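Local atomic coordinates of probable outer membrane protein (Pseudomonas aeruginosa, PDB entry 3DWO), a protein that probably transports long-chain fatty acids or other hydrophobic compounds across the outer membrane, as a FadL-family beta-barrel channel. Residues L282-W292 / A304-F314. Sequence-based numbering, arbitrary orientation.
Sequences LDIPAYASLDW and ASATWTEWSSF. With C8E ((hydroxyethyloxy)tri(ethyloxy)octane), chain I.
Residues 287-292 and 304-309 belong to the two strands, 287-295 and 300-309, of an antiparallel hairpin in the wall of the FadL-type barrel, matched from Tyr287 with Thr309 to Trp292 with Ala304. Strand 226-248 pairs with the first strand and strand 336-346 with the second. Ala288 and Trp308 exchange two N-H...O bonds, Trp308 N reaching Ala288 O at 2.8 Å. Leu290 with Ala306 and Trp292 with Ala304 repeat this two-way pairing.

The two faces differ sharply. One carries Ala288, Leu290, Trp292, Ala304, Ala306 and Trp308, consistent with a lipid-facing surface: the detergent lies over one face of the Trp308 indole, C8E C5 coming within 3.6 Å of Trp308 CD2. The other carries Tyr287, Ser289, Asp291, Ser305, Thr307 and Thr309. Here Ser305 OG, held anti to its own backbone nitrogen (chi1 173°), donates to buried Asp291 OD1 at 2.8 Å, meeting that oxygen nearly head-on. Thr307 OG1 makes a close van der Waals approach to Ser289 CB, 3.1 Å, across their non-hydrogen-bonded pair.

At Glu310, the centre of an inverse gamma turn, N still bonds Ala286 O. A water accepts from Ala286 N and donates to Glu310 O, and it also hydrogen-bonds Ser313 OG. Beyond it, Leu282 CD2 touches Phe314 CE1 at 3.6 Å. The Trp311 indole swings back so that Pro285 CG stands over its six-membered ring in a CH-pi contact, 3.9 Å from the centroid and only 7° off the normal.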
ATOM      1  N   LEU A 282     -12.246   2.758   0.263  1.00 23.77           N
ATOM      2  CA  LEU A 282     -10.852   2.448   0.555  1.00 24.65           C
ATOM      3  C   LEU A 282     -10.145   3.799   0.658  1.00 24.33           C
ATOM      4  O   LEU A 282      -9.299   4.146  -0.167  1.00 24.56           O
ATOM      5  CB  LEU A 282     -10.249   1.595  -0.566  1.00 23.73           C
ATOM      6  CG  LEU A 282      -8.987   0.751  -0.310  1.00 27.09           C
ATOM      7  CD1 LEU A 282      -7.819   1.648   0.024  1.00 33.25           C
ATOM      8  CD2 LEU A 282      -9.227  -0.221   0.826  1.00 26.96           C
ATOM      9  N   ASP A 283     -10.521   4.573   1.673  1.00 24.70           N
ATOM     10  CA  ASP A 283      -9.936   5.894   1.881  1.00 26.20           C
ATOM     11  C   ASP A 283      -8.434   5.820   2.115  1.00 26.28           C
ATOM     12  O   ASP A 283      -7.949   4.947   2.840  1.00 27.23           O
ATOM     13  CB  ASP A 283     -10.584   6.596   3.080  1.00 26.74           C
ATOM     14  CG  ASP A 283     -12.068   6.865   2.883  1.00 30.10           C
ATOM     15  OD1 ASP A 283     -12.557   6.818   1.730  1.00 27.75           O
ATOM     16  OD2 ASP A 283     -12.747   7.142   3.895  1.00 30.30           O
ATOM     17  N   ILE A 284      -7.698   6.733   1.495  1.00 26.11           N
ATOM     18  CA  ILE A 284      -6.257   6.781   1.682  1.00 25.23           C
ATOM     19  C   ILE A 284      -6.067   7.460   3.035  1.00 25.11           C
ATOM     20  O   ILE A 284      -6.455   8.612   3.223  1.00 25.78           O
ATOM     21  CB  ILE A 284      -5.584   7.597   0.565  1.00 25.90           C
ATOM     22  CG1 ILE A 284      -5.962   6.999  -0.794  1.00 26.19           C
ATOM     23  CG2 ILE A 284      -4.067   7.575   0.736  1.00 24.65           C
ATOM     24  CD1 ILE A 284      -5.382   7.738  -1.983  1.00 26.19           C
ATOM     25  N   PRO A 285      -5.469   6.750   4.001  1.00 24.10           N
ATOM     26  CA  PRO A 285      -5.243   7.285   5.345  1.00 24.56           C
ATOM     27  C   PRO A 285      -4.457   8.586   5.456  1.00 24.11           C
ATOM     28  O   PRO A 285      -3.542   8.851   4.682  1.00 22.53           O
ATOM     29  CB  PRO A 285      -4.556   6.125   6.066  1.00 24.82           C
ATOM     30  CG  PRO A 285      -3.821   5.442   4.966  1.00 26.16           C
ATOM     31  CD  PRO A 285      -4.820   5.437   3.844  1.00 25.24           C
ATOM     32  N   ALA A 286      -4.844   9.394   6.437  1.00 23.90           N
ATOM     33  CA  ALA A 286      -4.188  10.661   6.709  1.00 23.21           C
ATOM     34  C   ALA A 286      -2.899  10.344   7.447  1.00 24.12           C
ATOM     35  O   ALA A 286      -2.794   9.309   8.102  1.00 22.77           O
ATOM     36  CB  ALA A 286      -5.080  11.538   7.588  1.00 24.38           C
ATOM     37  N   TYR A 287      -1.910  11.219   7.323  1.00 24.50           N
ATOM     38  CA  TYR A 287      -0.664  11.018   8.033  1.00 26.54           C
ATOM     39  C   TYR A 287       0.067  12.334   8.211  1.00 27.59           C
ATOM     40  O   TYR A 287      -0.147  13.281   7.459  1.00 26.98           O
ATOM     41  CB  TYR A 287       0.235  10.006   7.311  1.00 26.69           C
ATOM     42  CG  TYR A 287       0.677  10.402   5.922  1.00 26.11           C
ATOM     43  CD1 TYR A 287      -0.108  10.107   4.809  1.00 25.01           C
ATOM     44  CD2 TYR A 287       1.907  11.027   5.719  1.00 25.80           C
ATOM     45  CE1 TYR A 287       0.324  10.413   3.524  1.00 26.23           C
ATOM     46  CE2 TYR A 287       2.349  11.342   4.440  1.00 26.64           C
ATOM     47  CZ  TYR A 287       1.554  11.029   3.344  1.00 27.84           C
ATOM     48  OH  TYR A 287       1.999  11.310   2.070  1.00 30.34           O
ATOM     49  N   ALA A 288       0.921  12.385   9.226  1.00 28.93           N
ATOM     50  CA  ALA A 288       1.694  13.577   9.533  1.00 30.85           C
ATOM     51  C   ALA A 288       3.130  13.159   9.785  1.00 31.81           C
ATOM     52  O   ALA A 288       3.381  12.104  10.364  1.00 33.14           O
ATOM     53  CB  ALA A 288       1.121  14.266  10.773  1.00 29.21           C
ATOM     54  N   SER A 289       4.073  13.983   9.351  1.00 32.91           N
ATOM     55  CA  SER A 289       5.478  13.664   9.553  1.00 35.64           C
ATOM     56  C   SER A 289       6.267  14.857  10.070  1.00 35.96           C
ATOM     57  O   SER A 289       6.046  15.998   9.660  1.00 35.60           O
ATOM     58  CB  SER A 289       6.098  13.149   8.249  1.00 36.12           C
ATOM     59  OG  SER A 289       5.820  14.023   7.171  1.00 39.28           O
ATOM     60  N   LEU A 290       7.178  14.576  10.992  1.00 37.12           N
ATOM     61  CA  LEU A 290       8.025  15.598  11.582  1.00 38.92           C
ATOM     62  C   LEU A 290       9.435  15.309  11.067  1.00 39.65           C
ATOM     63  O   LEU A 290       9.951  14.214  11.267  1.00 40.30           O
ATOM     64  CB  LEU A 290       7.976  15.489  13.110  1.00 40.32           C
ATOM     65  CG  LEU A 290       8.398  16.686  13.970  1.00 43.45           C
ATOM     66  CD1 LEU A 290       9.857  17.041  13.702  1.00 44.86           C
ATOM     67  CD2 LEU A 290       7.493  17.872  13.668  1.00 43.33           C
ATOM     68  N   ASP A 291      10.046  16.279  10.389  1.00 40.85           N
ATOM     69  CA  ASP A 291      11.392  16.092   9.852  1.00 41.07           C
ATOM     70  C   ASP A 291      12.413  17.084  10.407  1.00 41.39           C
ATOM     71  O   ASP A 291      12.102  18.253  10.657  1.00 39.59           O
ATOM     72  CB  ASP A 291      11.369  16.192   8.328  1.00 43.14           C
ATOM     73  CG  ASP A 291      10.407  15.210   7.696  1.00 45.86           C
ATOM     74  OD1 ASP A 291      10.571  13.989   7.911  1.00 47.82           O
ATOM     75  OD2 ASP A 291       9.485  15.658   6.984  1.00 47.63           O
ATOM     76  N   TRP A 292      13.638  16.603  10.581  1.00 41.78           N
ATOM     77  CA  TRP A 292      14.726  17.413  11.102  1.00 42.24           C
ATOM     78  C   TRP A 292      16.029  17.094  10.386  1.00 41.63           C
ATOM     79  O   TRP A 292      16.465  15.946  10.341  1.00 41.59           O
ATOM     80  CB  TRP A 292      14.886  17.172  12.606  1.00 43.95           C
ATOM     81  CG  TRP A 292      16.043  17.902  13.229  1.00 47.53           C
ATOM     82  CD1 TRP A 292      16.435  19.188  12.979  1.00 48.60           C
ATOM     83  CD2 TRP A 292      16.932  17.403  14.237  1.00 49.12           C
ATOM     84  NE1 TRP A 292      17.510  19.521  13.770  1.00 48.42           N
ATOM     85  CE2 TRP A 292      17.837  18.444  14.551  1.00 49.47           C
ATOM     86  CE3 TRP A 292      17.053  16.177  14.906  1.00 49.70           C
ATOM     87  CZ2 TRP A 292      18.851  18.298  15.507  1.00 50.32           C
ATOM     88  CZ3 TRP A 292      18.063  16.029  15.857  1.00 50.93           C
ATOM     89  CH2 TRP A 292      18.948  17.087  16.147  1.00 50.78           C
ATOM     90  N   ALA A 304      16.480  13.026  10.635  1.00 34.79           N
ATOM     91  CA  ALA A 304      15.667  12.144  11.462  1.00 34.53           C
ATOM     92  C   ALA A 304      14.238  12.418  11.049  1.00 33.84           C
ATOM     93  O   ALA A 304      13.895  13.549  10.705  1.00 33.36           O
ATOM     94  CB  ALA A 304      15.853  12.461  12.942  1.00 34.46           C
ATOM     95  N   SER A 305      13.398  11.393  11.084  1.00 33.84           N
ATOM     96  CA  SER A 305      12.014  11.581  10.687  1.00 34.49           C
ATOM     97  C   SER A 305      11.051  10.668  11.436  1.00 33.05           C
ATOM     98  O   SER A 305      11.361   9.512  11.710  1.00 33.97           O
ATOM     99  CB  SER A 305      11.892  11.362   9.175  1.00 34.82           C
ATOM    100  OG  SER A 305      10.538  11.370   8.772  1.00 42.49           O
ATOM    101  N   ALA A 306       9.882  11.200  11.771  1.00 32.07           N
ATOM    102  CA  ALA A 306       8.859  10.432  12.476  1.00 30.90           C
ATOM    103  C   ALA A 306       7.525  10.663  11.792  1.00 30.81           C
ATOM    104  O   ALA A 306       7.033  11.794  11.747  1.00 31.90           O
ATOM    105  CB  ALA A 306       8.774  10.867  13.930  1.00 29.41           C
ATOM    106  N   THR A 307       6.940   9.601  11.249  1.00 29.57           N
ATOM    107  CA  THR A 307       5.654   9.736  10.579  1.00 30.39           C
ATOM    108  C   THR A 307       4.563   8.944  11.283  1.00 29.11           C
ATOM    109  O   THR A 307       4.704   7.743  11.523  1.00 28.23           O
ATOM    110  CB  THR A 307       5.736   9.285   9.100  1.00 31.05           C
ATOM    111  OG1 THR A 307       6.630  10.147   8.388  1.00 33.17           O
ATOM    112  CG2 THR A 307       4.365   9.341   8.442  1.00 29.70           C
ATOM    113  N   TRP A 308       3.481   9.637  11.621  1.00 28.55           N
ATOM    114  CA  TRP A 308       2.336   9.029  12.282  1.00 27.61           C
ATOM    115  C   TRP A 308       1.258   8.854  11.230  1.00 26.96           C
ATOM    116  O   TRP A 308       0.750   9.835  10.693  1.00 27.92           O
ATOM    117  CB  TRP A 308       1.809   9.941  13.391  1.00 27.57           C
ATOM    118  CG  TRP A 308       0.542   9.453  14.039  1.00 28.63           C
ATOM    119  CD1 TRP A 308       0.421   8.467  14.980  1.00 28.24           C
ATOM    120  CD2 TRP A 308      -0.780   9.948  13.805  1.00 28.67           C
ATOM    121  NE1 TRP A 308      -0.896   8.324  15.351  1.00 28.79           N
ATOM    122  CE2 TRP A 308      -1.655   9.220  14.644  1.00 29.06           C
ATOM    123  CE3 TRP A 308      -1.313  10.938  12.968  1.00 29.78           C
ATOM    124  CZ2 TRP A 308      -3.037   9.453  14.672  1.00 30.51           C
ATOM    125  CZ3 TRP A 308      -2.690  11.172  12.996  1.00 29.64           C
ATOM    126  CH2 TRP A 308      -3.535  10.429  13.844  1.00 28.30           C
ATOM    127  N   THR A 309       0.910   7.611  10.926  1.00 25.78           N
ATOM    128  CA  THR A 309      -0.116   7.366   9.926  1.00 24.67           C
ATOM    129  C   THR A 309      -1.409   6.944  10.604  1.00 25.91           C
ATOM    130  O   THR A 309      -1.420   6.011  11.410  1.00 26.47           O
ATOM    131  CB  THR A 309       0.342   6.287   8.942  1.00 22.66           C
ATOM    132  OG1 THR A 309       1.596   6.686   8.378  1.00 22.96           O
ATOM    133  CG2 THR A 309      -0.672   6.116   7.816  1.00 20.08           C
ATOM    134  N   GLU A 310      -2.495   7.642  10.280  1.00 24.54           N
ATOM    135  CA  GLU A 310      -3.794   7.354  10.875  1.00 26.64           C
ATOM    136  C   GLU A 310      -4.495   6.197  10.164  1.00 25.07           C
ATOM    137  O   GLU A 310      -5.576   6.350   9.597  1.00 25.09           O
ATOM    138  CB  GLU A 310      -4.664   8.616  10.846  1.00 28.57           C
ATOM    139  CG  GLU A 310      -5.934   8.511  11.680  1.00 33.42           C
ATOM    140  CD  GLU A 310      -6.653   9.845  11.825  1.00 37.84           C
ATOM    141  OE1 GLU A 310      -6.812  10.563  10.813  1.00 38.78           O
ATOM    142  OE2 GLU A 310      -7.069  10.168  12.957  1.00 39.62           O
ATOM    143  N   TRP A 311      -3.856   5.037  10.199  1.00 24.32           N
ATOM    144  CA  TRP A 311      -4.385   3.841   9.567  1.00 25.32           C
ATOM    145  C   TRP A 311      -5.671   3.379  10.233  1.00 25.31           C
ATOM    146  O   TRP A 311      -6.369   2.509   9.717  1.00 25.65           O
ATOM    147  CB  TRP A 311      -3.357   2.707   9.640  1.00 24.64           C
ATOM    148  CG  TRP A 311      -2.473   2.587   8.445  1.00 23.26           C
ATOM    149  CD1 TRP A 311      -1.119   2.764   8.403  1.00 23.32           C
ATOM    150  CD2 TRP A 311      -2.865   2.172   7.129  1.00 25.28           C
ATOM    151  NE1 TRP A 311      -0.641   2.477   7.141  1.00 23.09           N
ATOM    152  CE2 TRP A 311      -1.690   2.111   6.342  1.00 24.20           C
ATOM    153  CE3 TRP A 311      -4.094   1.844   6.540  1.00 25.90           C
ATOM    154  CZ2 TRP A 311      -1.709   1.731   4.996  1.00 25.17           C
ATOM    155  CZ3 TRP A 311      -4.116   1.466   5.199  1.00 26.85           C
ATOM    156  CH2 TRP A 311      -2.926   1.412   4.441  1.00 28.57           C
ATOM    157  N   SER A 312      -5.980   3.960  11.384  1.00 25.26           N
ATOM    158  CA  SER A 312      -7.172   3.587  12.122  1.00 26.99           C
ATOM    159  C   SER A 312      -8.463   3.808  11.334  1.00 27.72           C
ATOM    160  O   SER A 312      -9.514   3.268  11.693  1.00 27.74           O
ATOM    161  CB  SER A 312      -7.235   4.365  13.434  1.00 28.10           C
ATOM    162  OG  SER A 312      -8.240   3.818  14.263  1.00 38.00           O
ATOM    163  N   SER A 313      -8.394   4.604  10.267  1.00 25.48           N
ATOM    164  CA  SER A 313      -9.577   4.850   9.458  1.00 25.39           C
ATOM    165  C   SER A 313      -9.952   3.587   8.679  1.00 25.52           C
ATOM    166  O   SER A 313     -11.094   3.437   8.250  1.00 26.33           O
ATOM    167  CB  SER A 313      -9.350   6.026   8.496  1.00 25.33           C
ATOM    168  OG  SER A 313      -8.400   5.712   7.494  1.00 27.17           O
ATOM    169  N   PHE A 314      -8.998   2.678   8.491  1.00 23.32           N
ATOM    170  CA  PHE A 314      -9.295   1.437   7.783  1.00 23.54           C
ATOM    171  C   PHE A 314      -9.855   0.430   8.788  1.00 22.89           C
ATOM    172  O   PHE A 314      -9.137  -0.430   9.300  1.00 21.72           O
ATOM    173  CB  PHE A 314      -8.043   0.862   7.117  1.00 24.02           C
ATOM    174  CG  PHE A 314      -8.330  -0.307   6.216  1.00 25.78           C
ATOM    175  CD1 PHE A 314      -9.179  -0.157   5.117  1.00 24.42           C
ATOM    176  CD2 PHE A 314      -7.773  -1.557   6.470  1.00 24.27           C
ATOM    177  CE1 PHE A 314      -9.468  -1.235   4.285  1.00 23.51           C
ATOM    178  CE2 PHE A 314      -8.056  -2.649   5.641  1.00 25.38           C
ATOM    179  CZ  PHE A 314      -8.904  -2.488   4.548  1.00 24.46           C
TER
HETATM  180  C2  C8E I 459      -0.993  10.446  18.819  1.00 53.93           C
HETATM  181  C3  C8E I 459      -1.275  11.321  17.681  1.00 53.56           C
HETATM  182  C4  C8E I 459      -0.171  12.259  17.574  1.00 53.22           C
HETATM  183  C5  C8E I 459       0.135  12.492  16.139  1.00 52.85           C
HETATM  184  C6  C8E I 459       0.987  13.658  15.985  1.00 53.00           C
HETATM  185  C7  C8E I 459       2.102  13.048  15.279  1.00 52.81           C
HETATM  186  C8  C8E I 459       2.889  14.096  14.604  1.00 52.82           C
HETATM  187  O9  C8E I 459       4.145  13.926  13.973  1.00 52.58           O
HETATM  188  O   HOH W   1      -8.997   4.053   5.321  1.00 33.15           O
HETATM  189  O   HOH W   2      -6.975   8.312   8.327  1.00 28.34           O